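Local coordinates for protein Adp-heptose LPS heptosyltransferase II (Escherichia coli, PDB 1PSW) that transfers the second heptose unit from ADP-L-glycero-beta-D-manno-heptose to the heptosyl-Kdo2-lipid A module during synthesis of the lipopolysaccharide core, at residues A[14-25]-A[41-51]. Sequence-based numbering, arbitrary orientation.
Sequences MMMSQSLYRTLQ and CRPLLSRMPEV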
loop_
_atom_site.group_PDB
_atom_site.type_symbol
_atom_site.label_atom_id
_atom_site.label_comp_id
_atom_site.label_asym_id
_atom_site.label_seq_id
_atom_site.Cartn_x
_atom_site.Cartn_y
_atom_site.Cartn_z
HETATM N N MSE A 14 1.887 -3.511 -3.909
HETATM C CA MSE A 14 1.063 -4.687 -3.654
HETATM C C MSE A 14 -0.396 -4.271 -3.484
HETATM O O MSE A 14 -1.307 -4.939 -3.968
HETATM C CB MSE A 14 1.537 -5.414 -2.391
HETATM C CG MSE A 14 0.727 -6.671 -2.052
HETATM SE SE MSE A 14 0.723 -8.007 -3.486
HETATM C CE MSE A 14 2.557 -8.587 -3.358
HETATM N N MSE A 15 -0.619 -3.164 -2.792
HETATM C CA MSE A 15 -1.973 -2.693 -2.586
HETATM C C MSE A 15 -2.570 -2.370 -3.965
HETATM O O MSE A 15 -3.706 -2.742 -4.261
HETATM C CB MSE A 15 -1.950 -1.455 -1.677
HETATM C CG MSE A 15 -3.287 -1.153 -0.960
HETATM SE SE MSE A 15 -3.870 -2.584 0.220
HETATM C CE MSE A 15 -5.423 -3.217 -0.780
HETATM N N MSE A 16 -1.799 -1.690 -4.815
HETATM C CA MSE A 16 -2.275 -1.343 -6.151
HETATM C C MSE A 16 -2.575 -2.576 -6.995
HETATM O O MSE A 16 -3.477 -2.551 -7.820
HETATM C CB MSE A 16 -1.241 -0.495 -6.906
HETATM C CG MSE A 16 -0.876 0.790 -6.236
HETATM SE SE MSE A 16 -2.440 1.742 -5.737
HETATM C CE MSE A 16 -3.005 2.250 -7.472
ATOM N N SER A 17 -1.814 -3.648 -6.795
ATOM C CA SER A 17 -2.014 -4.850 -7.587
ATOM C C SER A 17 -3.376 -5.472 -7.331
ATOM O O SER A 17 -3.853 -6.276 -8.132
ATOM C CB SER A 17 -0.900 -5.870 -7.332
ATOM O OG SER A 17 -0.964 -6.431 -6.034
ATOM N N GLN A 18 -4.027 -5.097 -6.235
ATOM C CA GLN A 18 -5.344 -5.651 -5.977
ATOM C C GLN A 18 -6.298 -5.258 -7.099
ATOM O O GLN A 18 -7.243 -5.979 -7.390
ATOM C CB GLN A 18 -5.918 -5.164 -4.644
ATOM C CG GLN A 18 -7.164 -5.948 -4.254
ATOM C CD GLN A 18 -7.922 -5.349 -3.087
ATOM O OE1 GLN A 18 -8.796 -5.994 -2.499
ATOM N NE2 GLN A 18 -7.599 -4.109 -2.749
ATOM N N SER A 19 -6.067 -4.106 -7.723
ATOM C CA SER A 19 -6.936 -3.670 -8.815
ATOM C C SER A 19 -6.901 -4.654 -9.975
ATOM O O SER A 19 -7.915 -4.868 -10.643
ATOM C CB SER A 19 -6.533 -2.285 -9.317
ATOM O OG SER A 19 -6.888 -1.295 -8.371
ATOM N N LEU A 20 -5.735 -5.238 -10.232
ATOM C CA LEU A 20 -5.629 -6.224 -11.294
ATOM C C LEU A 20 -6.451 -7.460 -10.908
ATOM O O LEU A 20 -7.198 -7.990 -11.733
ATOM C CB LEU A 20 -4.163 -6.625 -11.532
ATOM C CG LEU A 20 -3.970 -7.831 -12.465
ATOM C CD1 LEU A 20 -4.534 -7.523 -13.853
ATOM C CD2 LEU A 20 -2.487 -8.172 -12.560
ATOM N N TYR A 21 -6.316 -7.913 -9.662
ATOM C CA TYR A 21 -7.053 -9.093 -9.196
ATOM C C TYR A 21 -8.563 -8.860 -9.271
ATOM O O TYR A 21 -9.314 -9.745 -9.693
ATOM C CB TYR A 21 -6.667 -9.470 -7.754
ATOM C CG TYR A 21 -5.165 -9.498 -7.497
ATOM C CD1 TYR A 21 -4.269 -9.769 -8.528
ATOM C CD2 TYR A 21 -4.643 -9.208 -6.237
ATOM C CE1 TYR A 21 -2.890 -9.737 -8.323
ATOM C CE2 TYR A 21 -3.266 -9.178 -6.013
ATOM C CZ TYR A 21 -2.397 -9.440 -7.067
ATOM O OH TYR A 21 -1.041 -9.373 -6.878
ATOM N N ARG A 22 -9.006 -7.673 -8.858
ATOM C CA ARG A 22 -10.421 -7.334 -8.911
ATOM C C ARG A 22 -10.885 -7.296 -10.361
ATOM O O ARG A 22 -11.983 -7.738 -10.679
ATOM C CB ARG A 22 -10.687 -5.970 -8.260
ATOM C CG ARG A 22 -10.548 -5.919 -6.741
ATOM C CD ARG A 22 -11.130 -4.623 -6.204
ATOM N NE ARG A 22 -12.578 -4.587 -6.379
ATOM C CZ ARG A 22 -13.329 -3.491 -6.301
ATOM N NH1 ARG A 22 -12.777 -2.311 -6.056
ATOM N NH2 ARG A 22 -14.646 -3.580 -6.452
ATOM N N THR A 23 -10.046 -6.762 -11.242
ATOM C CA THR A 23 -10.405 -6.676 -12.649
ATOM C C THR A 23 -10.436 -8.060 -13.301
ATOM O O THR A 23 -11.312 -8.343 -14.122
ATOM C CB THR A 23 -9.434 -5.751 -13.413
ATOM O OG1 THR A 23 -9.428 -4.464 -12.788
ATOM C CG2 THR A 23 -9.870 -5.588 -14.864
ATOM N N LEU A 24 -9.501 -8.927 -12.928
ATOM C CA LEU A 24 -9.452 -10.273 -13.493
ATOM C C LEU A 24 -10.713 -11.066 -13.185
ATOM O O LEU A 24 -11.221 -11.792 -14.034
ATOM C CB LEU A 24 -8.236 -11.034 -12.960
ATOM C CG LEU A 24 -6.878 -10.645 -13.548
ATOM C CD1 LEU A 24 -5.771 -11.287 -12.733
ATOM C CD2 LEU A 24 -6.799 -11.072 -14.998
ATOM N N GLN A 25 -11.212 -10.928 -11.965
ATOM C CA GLN A 25 -12.409 -11.639 -11.560
ATOM C C GLN A 25 -13.676 -11.045 -12.157
ATOM O O GLN A 25 -14.723 -11.687 -12.175
ATOM C CB GLN A 25 -12.479 -11.685 -10.039
ATOM C CG GLN A 25 -11.319 -12.497 -9.460
ATOM C CD GLN A 25 -11.583 -13.014 -8.065
ATOM O OE1 GLN A 25 -11.058 -14.058 -7.666
ATOM N NE2 GLN A 25 -12.398 -12.290 -7.310
ATOM N N CYS A 41 4.789 -10.401 2.838
ATOM C CA CYS A 41 3.649 -9.949 2.049
ATOM C C CYS A 41 2.406 -10.791 2.304
ATOM O O CYS A 41 1.279 -10.322 2.123
ATOM C CB CYS A 41 3.972 -9.992 0.552
ATOM S SG CYS A 41 5.107 -8.712 -0.026
ATOM N N ARG A 42 2.605 -12.034 2.726
ATOM C CA ARG A 42 1.477 -12.918 2.972
ATOM C C ARG A 42 0.362 -12.299 3.814
ATOM O O ARG A 42 -0.810 -12.465 3.495
ATOM C CB ARG A 42 1.937 -14.226 3.631
ATOM C CG ARG A 42 0.768 -15.146 3.985
ATOM C CD ARG A 42 0.905 -16.535 3.381
ATOM N NE ARG A 42 -0.283 -17.348 3.639
ATOM C CZ ARG A 42 -0.381 -18.643 3.356
ATOM N NH1 ARG A 42 0.642 -19.281 2.803
ATOM N NH2 ARG A 42 -1.502 -19.299 3.627
ATOM N N PRO A 43 0.713 -11.584 4.899
ATOM C CA PRO A 43 -0.320 -10.975 5.747
ATOM C C PRO A 43 -1.281 -10.050 5.000
ATOM O O PRO A 43 -2.492 -10.101 5.213
ATOM C CB PRO A 43 0.497 -10.234 6.803
ATOM C CG PRO A 43 1.714 -11.099 6.932
ATOM C CD PRO A 43 2.048 -11.393 5.493
ATOM N N LEU A 44 -0.743 -9.210 4.120
ATOM C CA LEU A 44 -1.573 -8.277 3.362
ATOM C C LEU A 44 -2.472 -9.020 2.384
ATOM O O LEU A 44 -3.662 -8.709 2.245
ATOM C CB LEU A 44 -0.688 -7.288 2.605
ATOM C CG LEU A 44 -1.388 -6.102 1.947
ATOM C CD1 LEU A 44 -2.256 -5.385 2.965
ATOM C CD2 LEU A 44 -0.349 -5.155 1.369
ATOM N N LEU A 45 -1.896 -10.002 1.702
ATOM C CA LEU A 45 -2.641 -10.802 0.741
ATOM C C LEU A 45 -3.801 -11.526 1.411
ATOM O O LEU A 45 -4.844 -11.749 0.793
ATOM C CB LEU A 45 -1.716 -11.831 0.088
ATOM C CG LEU A 45 -0.638 -11.256 -0.836
ATOM C CD1 LEU A 45 0.396 -12.325 -1.144
ATOM C CD2 LEU A 45 -1.284 -10.732 -2.112
ATOM N N SER A 46 -3.618 -11.900 2.673
ATOM C CA SER A 46 -4.662 -12.621 3.390
ATOM C C SER A 46 -5.871 -11.719 3.627
ATOM O O SER A 46 -6.955 -12.204 3.947
ATOM C CB SER A 46 -4.140 -13.151 4.729
ATOM O OG SER A 46 -4.033 -12.111 5.688
ATOM N N ARG A 47 -5.686 -10.410 3.467
ATOM C CA ARG A 47 -6.780 -9.470 3.649
ATOM C C ARG A 47 -7.529 -9.212 2.345
ATOM O O ARG A 47 -8.558 -8.538 2.357
ATOM C CB ARG A 47 -6.268 -8.139 4.222
ATOM C CG ARG A 47 -5.569 -8.239 5.562
ATOM C CD ARG A 47 -6.458 -8.859 6.633
ATOM N NE ARG A 47 -7.777 -8.229 6.722
ATOM C CZ ARG A 47 -8.656 -8.500 7.685
ATOM N NH1 ARG A 47 -8.350 -9.377 8.635
ATOM N NH2 ARG A 47 -9.841 -7.912 7.695
HETATM N N MSE A 48 -7.008 -9.731 1.228
HETATM C CA MSE A 48 -7.627 -9.563 -0.091
HETATM C C MSE A 48 -8.433 -10.806 -0.459
HETATM O O MSE A 48 -7.874 -11.895 -0.626
HETATM C CB MSE A 48 -6.554 -9.336 -1.161
HETATM C CG MSE A 48 -5.742 -8.069 -0.978
HETATM SE SE MSE A 48 -4.365 -7.955 -2.302
HETATM C CE MSE A 48 -3.069 -6.848 -1.334
ATOM N N PRO A 49 -9.765 -10.667 -0.566
ATOM C CA PRO A 49 -10.633 -11.794 -0.915
ATOM C C PRO A 49 -10.445 -12.341 -2.330
ATOM O O PRO A 49 -10.825 -13.475 -2.620
ATOM C CB PRO A 49 -12.037 -11.235 -0.680
ATOM C CG PRO A 49 -11.875 -9.785 -0.987
ATOM C CD PRO A 49 -10.558 -9.450 -0.324
ATOM N N GLU A 50 -9.866 -11.529 -3.208
ATOM C CA GLU A 50 -9.633 -11.943 -4.587
ATOM C C GLU A 50 -8.501 -12.963 -4.703
ATOM O O GLU A 50 -8.398 -13.676 -5.705
ATOM C CB GLU A 50 -9.289 -10.731 -5.463
ATOM C CG GLU A 50 -10.351 -9.630 -5.517
ATOM C CD GLU A 50 -10.403 -8.771 -4.262
ATOM O OE1 GLU A 50 -9.386 -8.695 -3.530
ATOM O OE2 GLU A 50 -11.461 -8.149 -4.017
ATOM N N VAL A 51 -7.658 -13.033 -3.679
ATOM C CA VAL A 51 -6.518 -13.946 -3.688
ATOM C C VAL A 51 -6.831 -15.323 -3.112
ATOM O O VAL A 51 -7.269 -15.450 -1.971
ATOM C CB VAL A 51 -5.323 -13.333 -2.928
ATOM C CG1 VAL A 51 -4.192 -14.345 -2.817
ATOM C CG2 VAL A 51 -4.849 -12.089 -3.663
HETATM O O HOH W 1 -13.483 -7.490 -5.696
#
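The Tyr21 ring meets Met48 at its edge: SE lies 5.2 Å from the ring centroid of Tyr21, 87° off the normal, a Met-aromatic contact made at the CD2-CE2 edge. One face of the ring sits on its own helix, with Ser17 O over the centre, while Val51 CG2 comes up obliquely near CD2 and CE2. This is the N-terminal Rossmann-like domain of a GT-B glycosyltransferase: helix 11-27 follows the first strand of a parallel sheet and packs on the 41-51 connection that leads into edge strand 51-56. Strand 32-37 packs against both segments, its Val35 touching Tyr21 and Val51.

Toward the start of the helix the side chains that meet are mostly apolar. Met14, a selenomethionine like Met15 and Met48, sends CG anti to its backbone nitrogen (chi1 -180°) and then bends twice, which lays SE across Leu45 at 3.7 Å from CD2. Its CG meets Leu44 CD2 at 3.9 Å, and CE reaches Cys41 SG. Met48, extended beyond CG, runs its SE past CB and CG of Gln18 and ends with CE 3.7 Å from Met14 O.

Farther along, Glu50 lies against the helix, its CB 3.7 Å from Tyr21 CB. The carboxylate crosses the Gln18 amide, the planes 67° apart, and puts OE2 3.6 Å from Arg22 CG. No guanidinium N-H points at that oxygen; a water links the two side chains, and Arg22 NH1 is hydrogen-bonded to Trp157 O. With an alanine in place of Glu50, the CB contact to Tyr21 would remain, but a gap would probably open beside Gln18 and Arg22 CG, and the water would lose its carboxylate acceptor. That water donates to Glu50 OE2 at 2.7 Å and accepts from Arg22 NE at 3.1 Å.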